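Local coordinates for Rbstp0775 protein (Geobacillus stearothermophilus, PDB 1RZ3) that is of unknown function but probably acts as an ATP-dependent kinase of the phosphoribulokinase/uridine kinase family, possibly on uridine, at residues 77-82 against 173-178; 132-137 against 181-186. All blocks are in the same frame, centred on the assembly; numbering follows the deposited sequence.

Interaction 1. Residues 77-82 against 173-178; sequences FEYYYL and INRYWK
Tyr79 and Arg175 lie against each other where two helices meet, and between them they supply most of the 255 Å² buried by this contact. The aliphatic part of Arg175 runs alongside the root of the tyrosine, with Tyr79 CB 3.7 Å from Arg175 CG, and the guanidinium then passes with one face toward that same CB. Because Tyr79 carries its CG anti to the backbone N (chi1 -180°), the ring extends past the arginine to Tyr176. There the edge of the Tyr176 ring, through CD1 and CE1, points at one face of Tyr79 in a T-shaped stack, its centroids 4.8 Å apart and its planes at 65°. The two rings come closest at Tyr79 CE2 and Tyr176 CD1, 3.5 Å apart.

In this P-loop NTPase fold the partners are the short helix 75-82 and the long helix 169-187, whose local axes here come within 8.5 Å at an angle of 47°. Elsewhere Tyr79 touches Ser31 and Val133 in loops and forms an edge-to-face pair with Phe134.

A salt bridge adds a polar element at the other end of Arg175. The Arg175 chain is extended from CG to NE, which carries Arg175 NH1 to Glu78 OE1 at 3.0 Å. The carboxylate oxygen lies in the guanidinium plane but is met on its anti side, and the two flat groups are turned steeply against each other. Both residues have further partners: Arg175 NH1 also pairs with Glu75, Arg175 NH2 donates to the carbonyl oxygen of Arg68, and Glu78 OE2 is hydrogen-bonded to Thr71 OG1.

Interaction 2. Residues 132-137 against 181-186; sequences GVFLQR and DYYLET
Phe134 turns the edge of its ring onto the face of Tyr183, a T-shaped pair that joins the loop after strand 127-132, an inner strand of the P-loop fold's parallel sheet, to helix 169-187. The planes stand at 74° with centroids 5.1 Å apart, and the touching atom is Phe134 CD1, 3.4 Å from Tyr183 CG near the rim of the tyrosine. Further along the same ring the backbone takes over: Phe134 CA sits over the face, 3.8 Å from the Tyr183 centroid, as a CH-pi contact. One residue thus covers the tyrosine with both its ring edge and its alpha carbon.

Phe134 opens a type I turn that ends at Arg137, and Tyr183 reaches into it. The Tyr183 side chain leaves its helix with CG opposite the backbone N (chi1 -180°), which takes the hydroxyl to the main chain of the turn. The hydroxyl is also hydrogen-bonded to Asp28 OD2, on strand 23-29; Asp28 OD1 in turn accepts from Leu135 N, so a single carboxylate serves both sides of the contact. A phenylalanine here would lack the hydroxyl and would probably leave Asp28 OD2 and the amide of Gln136 without their shared partner. That amide, Gln136 N, approaches near the plane of the Tyr183 ring and donates to Tyr183 OH at 2.9 Å, with an N-H...O angle of 147°.

In the fold
From the N terminus, the chain begins with helix 3-15, lays down strand 23-29 and later reaches helix 75-82, the first half of interaction 1. It then runs through the antiparallel pair 102-109 and 114-121 and along strand 127-132 into the turn used by interaction 2. Only after strand 146-150 does helix 169-187 arrive, closing the first loop with residues 173-178 and the second, about two turns later, with 181-186. The two contacts therefore cross along the sequence rather than nest. Helix 169-187 is common to both, so that it links helix 75-82 to the loop after strand 127-132. The contacts also touch directly: Tyr80 packs on Phe134, and Tyr80 O probably accepts from Arg137 NH2.

Interaction 1. Residues 77-82 against 173-178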
loop_
_atom_site.group_PDB
_atom_site.type_symbol
_atom_site.label_atom_id
_atom_site.label_comp_id
_atom_site.label_asym_id
_atom_site.label_seq_id
_atom_site.Cartn_x
_atom_site.Cartn_y
_atom_site.Cartn_z
ATOM N N PHE A 77 -2.544 5.606 17.695
ATOM C CA PHE A 77 -3.912 5.747 17.215
ATOM C C PHE A 77 -3.987 6.736 16.053
ATOM O O PHE A 77 -4.746 6.531 15.105
ATOM C CB PHE A 77 -4.809 6.225 18.360
ATOM C CG PHE A 77 -6.273 6.221 18.032
ATOM C CD1 PHE A 77 -7.059 5.111 18.312
ATOM C CD2 PHE A 77 -6.864 7.329 17.436
ATOM C CE1 PHE A 77 -8.420 5.099 18.006
ATOM C CE2 PHE A 77 -8.224 7.328 17.124
ATOM C CZ PHE A 77 -9.004 6.210 17.410
ATOM N N GLU A 78 -3.210 7.812 16.141
ATOM C CA GLU A 78 -3.184 8.829 15.093
ATOM C C GLU A 78 -2.638 8.214 13.807
ATOM O O GLU A 78 -3.169 8.427 12.715
ATOM C CB GLU A 78 -2.279 10.001 15.495
ATOM C CG GLU A 78 -2.650 10.685 16.803
ATOM C CD GLU A 78 -1.827 11.933 17.059
ATOM O OE1 GLU A 78 -0.595 11.882 16.885
ATOM O OE2 GLU A 78 -2.412 12.967 17.445
ATOM N N TYR A 79 -1.563 7.452 13.956
ATOM C CA TYR A 79 -0.906 6.807 12.829
ATOM C C TYR A 79 -1.754 5.710 12.182
ATOM O O TYR A 79 -1.873 5.650 10.956
ATOM C CB TYR A 79 0.442 6.246 13.296
ATOM C CG TYR A 79 1.267 5.542 12.233
ATOM C CD1 TYR A 79 1.359 6.045 10.937
ATOM C CD2 TYR A 79 2.008 4.402 12.550
ATOM C CE1 TYR A 79 2.176 5.427 9.979
ATOM C CE2 TYR A 79 2.824 3.784 11.607
ATOM C CZ TYR A 79 2.904 4.300 10.328
ATOM O OH TYR A 79 3.727 3.693 9.411
ATOM N N TYR A 80 -2.366 4.858 12.996
ATOM C CA TYR A 80 -3.160 3.766 12.449
ATOM C C TYR A 80 -4.577 4.123 11.997
ATOM O O TYR A 80 -5.044 3.634 10.965
ATOM C CB TYR A 80 -3.252 2.614 13.456
ATOM C CG TYR A 80 -3.857 1.357 12.863
ATOM C CD1 TYR A 80 -3.101 0.518 12.042
ATOM C CD2 TYR A 80 -5.201 1.041 13.070
ATOM C CE1 TYR A 80 -3.665 -0.597 11.436
ATOM C CE2 TYR A 80 -5.778 -0.072 12.469
ATOM C CZ TYR A 80 -5.004 -0.886 11.652
ATOM O OH TYR A 80 -5.569 -1.982 11.046
ATOM N N TYR A 81 -5.259 4.973 12.759
ATOM C CA TYR A 81 -6.644 5.324 12.443
ATOM C C TYR A 81 -6.930 6.684 11.821
ATOM O O TYR A 81 -7.913 6.837 11.097
ATOM C CB TYR A 81 -7.506 5.192 13.702
ATOM C CG TYR A 81 -7.865 3.773 14.065
ATOM C CD1 TYR A 81 -8.684 3.013 13.234
ATOM C CD2 TYR A 81 -7.396 3.195 15.243
ATOM C CE1 TYR A 81 -9.032 1.710 13.563
ATOM C CE2 TYR A 81 -7.741 1.889 15.588
ATOM C CZ TYR A 81 -8.560 1.155 14.739
ATOM O OH TYR A 81 -8.906 -0.135 15.055
ATOM N N LEU A 82 -6.090 7.672 12.096
ATOM C CA LEU A 82 -6.344 9.007 11.569
ATOM C C LEU A 82 -5.498 9.448 10.385
ATOM O O LEU A 82 -5.923 10.310 9.617
ATOM C CB LEU A 82 -6.200 10.036 12.697
ATOM C CG LEU A 82 -7.021 9.744 13.958
ATOM C CD1 LEU A 82 -6.842 10.882 14.951
ATOM C CD2 LEU A 82 -8.490 9.565 13.597
ATOM N N ILE A 173 8.680 4.809 19.299
ATOM C CA ILE A 173 7.957 3.705 19.915
ATOM C C ILE A 173 6.471 4.037 20.025
ATOM O O ILE A 173 5.608 3.233 19.664
ATOM C CB ILE A 173 8.501 3.414 21.333
ATOM C CG1 ILE A 173 9.902 2.817 21.234
ATOM C CG2 ILE A 173 7.549 2.479 22.084
ATOM C CD1 ILE A 173 10.548 2.557 22.577
ATOM N N ASN A 174 6.186 5.231 20.529
ATOM C CA ASN A 174 4.820 5.692 20.712
ATOM C C ASN A 174 3.997 5.651 19.439
ATOM O O ASN A 174 2.866 5.167 19.438
ATOM C CB ASN A 174 4.808 7.125 21.247
ATOM C CG ASN A 174 5.335 7.223 22.658
ATOM O OD1 ASN A 174 5.637 6.211 23.288
ATOM N ND2 ASN A 174 5.445 8.445 23.167
ATOM N N ARG A 175 4.567 6.154 18.351
ATOM C CA ARG A 175 3.832 6.204 17.100
ATOM C C ARG A 175 3.950 4.966 16.221
ATOM O O ARG A 175 2.953 4.306 15.942
ATOM C CB ARG A 175 4.249 7.441 16.298
ATOM C CG ARG A 175 3.289 7.781 15.162
ATOM C CD ARG A 175 3.715 9.038 14.413
ATOM N NE ARG A 175 2.663 9.504 13.518
ATOM C CZ ARG A 175 1.587 10.179 13.912
ATOM N NH1 ARG A 175 1.416 10.482 15.192
ATOM N NH2 ARG A 175 0.670 10.534 13.026
ATOM N N TYR A 176 5.169 4.642 15.807
ATOM C CA TYR A 176 5.392 3.511 14.912
ATOM C C TYR A 176 5.313 2.110 15.503
ATOM O O TYR A 176 4.502 1.294 15.057
ATOM C CB TYR A 176 6.728 3.711 14.196
ATOM C CG TYR A 176 6.704 4.938 13.321
ATOM C CD1 TYR A 176 6.082 4.910 12.072
ATOM C CD2 TYR A 176 7.224 6.152 13.772
ATOM C CE1 TYR A 176 5.970 6.060 11.298
ATOM C CE2 TYR A 176 7.116 7.309 13.004
ATOM C CZ TYR A 176 6.486 7.254 11.768
ATOM O OH TYR A 176 6.364 8.392 11.005
ATOM N N TRP A 177 6.142 1.829 16.500
ATOM C CA TRP A 177 6.155 0.509 17.116
ATOM C C TRP A 177 4.791 0.062 17.647
ATOM O O TRP A 177 4.358 -1.055 17.376
ATOM C CB TRP A 177 7.211 0.466 18.231
ATOM C CG TRP A 177 7.185 -0.784 19.060
ATOM C CD1 TRP A 177 6.386 -1.034 20.141
ATOM C CD2 TRP A 177 7.973 -1.966 18.863
ATOM N NE1 TRP A 177 6.628 -2.297 20.628
ATOM C CE2 TRP A 177 7.596 -2.892 19.863
ATOM C CE3 TRP A 177 8.960 -2.334 17.938
ATOM C CZ2 TRP A 177 8.172 -4.166 19.966
ATOM C CZ3 TRP A 177 9.534 -3.601 18.038
ATOM C CH2 TRP A 177 9.136 -4.501 19.047
ATOM N N LYS A 178 4.103 0.927 18.390
ATOM C CA LYS A 178 2.803 0.556 18.937
ATOM C C LYS A 178 1.730 0.353 17.865
ATOM O O LYS A 178 0.901 -0.546 17.981
ATOM C CB LYS A 178 2.346 1.596 19.970
ATOM C CG LYS A 178 3.172 1.556 21.255
ATOM C CD LYS A 178 2.868 2.735 22.191
ATOM C CE LYS A 178 1.433 2.732 22.689
ATOM N NZ LYS A 178 1.182 3.917 23.575
#

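Interaction 2. Residues 132-137 against 181-186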
loop_
_atom_site.group_PDB
_atom_site.type_symbol
_atom_site.label_atom_id
_atom_site.label_comp_id
_atom_site.label_asym_id
_atom_site.label_seq_id
_atom_site.Cartn_x
_atom_site.Cartn_y
_atom_site.Cartn_z
ATOM N N GLY A 132 1.971 0.068 0.587
ATOM C CA GLY A 132 1.806 0.941 1.735
ATOM C C GLY A 132 1.724 0.170 3.030
ATOM O O GLY A 132 1.753 -1.059 3.032
ATOM N N VAL A 133 1.632 0.886 4.143
ATOM C CA VAL A 133 1.526 0.233 5.438
ATOM C C VAL A 133 0.054 -0.003 5.767
ATOM O O VAL A 133 -0.821 0.733 5.298
ATOM C CB VAL A 133 2.170 1.096 6.551
ATOM C CG1 VAL A 133 1.465 2.432 6.649
ATOM C CG2 VAL A 133 2.115 0.362 7.876
ATOM N N PHE A 134 -0.205 -1.044 6.554
ATOM C CA PHE A 134 -1.550 -1.402 6.988
ATOM C C PHE A 134 -2.516 -1.607 5.819
ATOM O O PHE A 134 -3.670 -1.196 5.900
ATOM C CB PHE A 134 -2.125 -0.313 7.912
ATOM C CG PHE A 134 -1.157 0.194 8.955
ATOM C CD1 PHE A 134 -0.447 -0.691 9.762
ATOM C CD2 PHE A 134 -0.983 1.566 9.150
ATOM C CE1 PHE A 134 0.424 -0.222 10.752
ATOM C CE2 PHE A 134 -0.113 2.051 10.141
ATOM C CZ PHE A 134 0.592 1.153 10.943
ATOM N N LEU A 135 -2.057 -2.239 4.742
ATOM C CA LEU A 135 -2.911 -2.460 3.576
ATOM C C LEU A 135 -4.027 -3.468 3.801
ATOM O O LEU A 135 -5.064 -3.410 3.142
ATOM C CB LEU A 135 -2.089 -2.955 2.385
ATOM C CG LEU A 135 -1.132 -2.013 1.660
ATOM C CD1 LEU A 135 -0.650 -2.719 0.385
ATOM C CD2 LEU A 135 -1.838 -0.706 1.302
ATOM N N GLN A 136 -3.808 -4.405 4.719
ATOM C CA GLN A 136 -4.793 -5.441 4.967
ATOM C C GLN A 136 -5.829 -5.155 6.040
ATOM O O GLN A 136 -6.368 -6.075 6.655
ATOM C CB GLN A 136 -4.074 -6.764 5.237
ATOM C CG GLN A 136 -3.264 -7.214 4.026
ATOM C CD GLN A 136 -2.536 -8.513 4.253
ATOM O OE1 GLN A 136 -1.448 -8.548 4.843
ATOM N NE2 GLN A 136 -3.134 -9.598 3.798
ATOM N N ARG A 137 -6.120 -3.878 6.269
ATOM C CA ARG A 137 -7.153 -3.563 7.238
ATOM C C ARG A 137 -8.454 -4.071 6.596
ATOM O O ARG A 137 -8.587 -4.088 5.368
ATOM C CB ARG A 137 -7.195 -2.058 7.540
ATOM C CG ARG A 137 -7.232 -1.135 6.349
ATOM C CD ARG A 137 -7.313 0.328 6.813
ATOM N NE ARG A 137 -6.018 0.958 7.081
ATOM C CZ ARG A 137 -5.689 1.544 8.232
ATOM N NH1 ARG A 137 -6.550 1.575 9.243
ATOM N NH2 ARG A 137 -4.513 2.142 8.361
ATOM N N ASP A 181 2.493 -2.957 16.227
ATOM C CA ASP A 181 2.106 -4.070 17.089
ATOM C C ASP A 181 0.592 -4.246 17.056
ATOM O O ASP A 181 0.090 -5.369 17.057
ATOM C CB ASP A 181 2.564 -3.833 18.533
ATOM C CG ASP A 181 4.070 -3.911 18.690
ATOM O OD1 ASP A 181 4.753 -4.391 17.761
ATOM O OD2 ASP A 181 4.572 -3.500 19.758
ATOM N N TYR A 182 -0.131 -3.129 17.028
ATOM C CA TYR A 182 -1.589 -3.158 16.985
ATOM C C TYR A 182 -2.050 -3.853 15.702
ATOM O O TYR A 182 -2.929 -4.718 15.722
ATOM C CB TYR A 182 -2.148 -1.732 17.014
ATOM C CG TYR A 182 -3.661 -1.670 17.041
ATOM C CD1 TYR A 182 -4.370 -1.948 18.212
ATOM C CD2 TYR A 182 -4.387 -1.359 15.888
ATOM C CE1 TYR A 182 -5.763 -1.916 18.235
ATOM C CE2 TYR A 182 -5.778 -1.328 15.899
ATOM C CZ TYR A 182 -6.461 -1.607 17.078
ATOM O OH TYR A 182 -7.834 -1.568 17.099
ATOM N N TYR A 183 -1.446 -3.464 14.587
ATOM C CA TYR A 183 -1.789 -4.037 13.288
ATOM C C TYR A 183 -1.531 -5.541 13.259
ATOM O O TYR A 183 -2.407 -6.330 12.891
ATOM C CB TYR A 183 -0.972 -3.340 12.196
ATOM C CG TYR A 183 -1.237 -3.841 10.791
ATOM C CD1 TYR A 183 -2.534 -3.893 10.279
ATOM C CD2 TYR A 183 -0.184 -4.214 9.958
ATOM C CE1 TYR A 183 -2.775 -4.304 8.968
ATOM C CE2 TYR A 183 -0.415 -4.624 8.641
ATOM C CZ TYR A 183 -1.715 -4.665 8.156
ATOM O OH TYR A 183 -1.956 -5.064 6.859
ATOM N N LEU A 184 -0.326 -5.929 13.661
ATOM C CA LEU A 184 0.070 -7.333 13.678
ATOM C C LEU A 184 -0.845 -8.197 14.535
ATOM O O LEU A 184 -1.169 -9.322 14.163
ATOM C CB LEU A 184 1.514 -7.463 14.179
ATOM C CG LEU A 184 2.602 -6.932 13.242
ATOM C CD1 LEU A 184 3.936 -6.874 13.974
ATOM C CD2 LEU A 184 2.698 -7.830 12.009
ATOM N N GLU A 185 -1.266 -7.670 15.678
ATOM C CA GLU A 185 -2.127 -8.421 16.579
ATOM C C GLU A 185 -3.595 -8.450 16.166
ATOM O O GLU A 185 -4.255 -9.479 16.297
ATOM C CB GLU A 185 -2.018 -7.858 17.998
ATOM C CG GLU A 185 -2.933 -8.543 18.998
ATOM C CD GLU A 185 -2.732 -8.038 20.411
ATOM O OE1 GLU A 185 -2.951 -6.831 20.651
ATOM O OE2 GLU A 185 -2.354 -8.850 21.283
ATOM N N THR A 186 -4.101 -7.330 15.663
ATOM C CA THR A 186 -5.500 -7.258 15.274
ATOM C C THR A 186 -5.811 -7.813 13.883
ATOM O O THR A 186 -6.828 -8.477 13.702
ATOM C CB THR A 186 -6.033 -5.801 15.363
ATOM O OG1 THR A 186 -5.340 -4.970 14.428
ATOM C CG2 THR A 186 -5.821 -5.243 16.763
#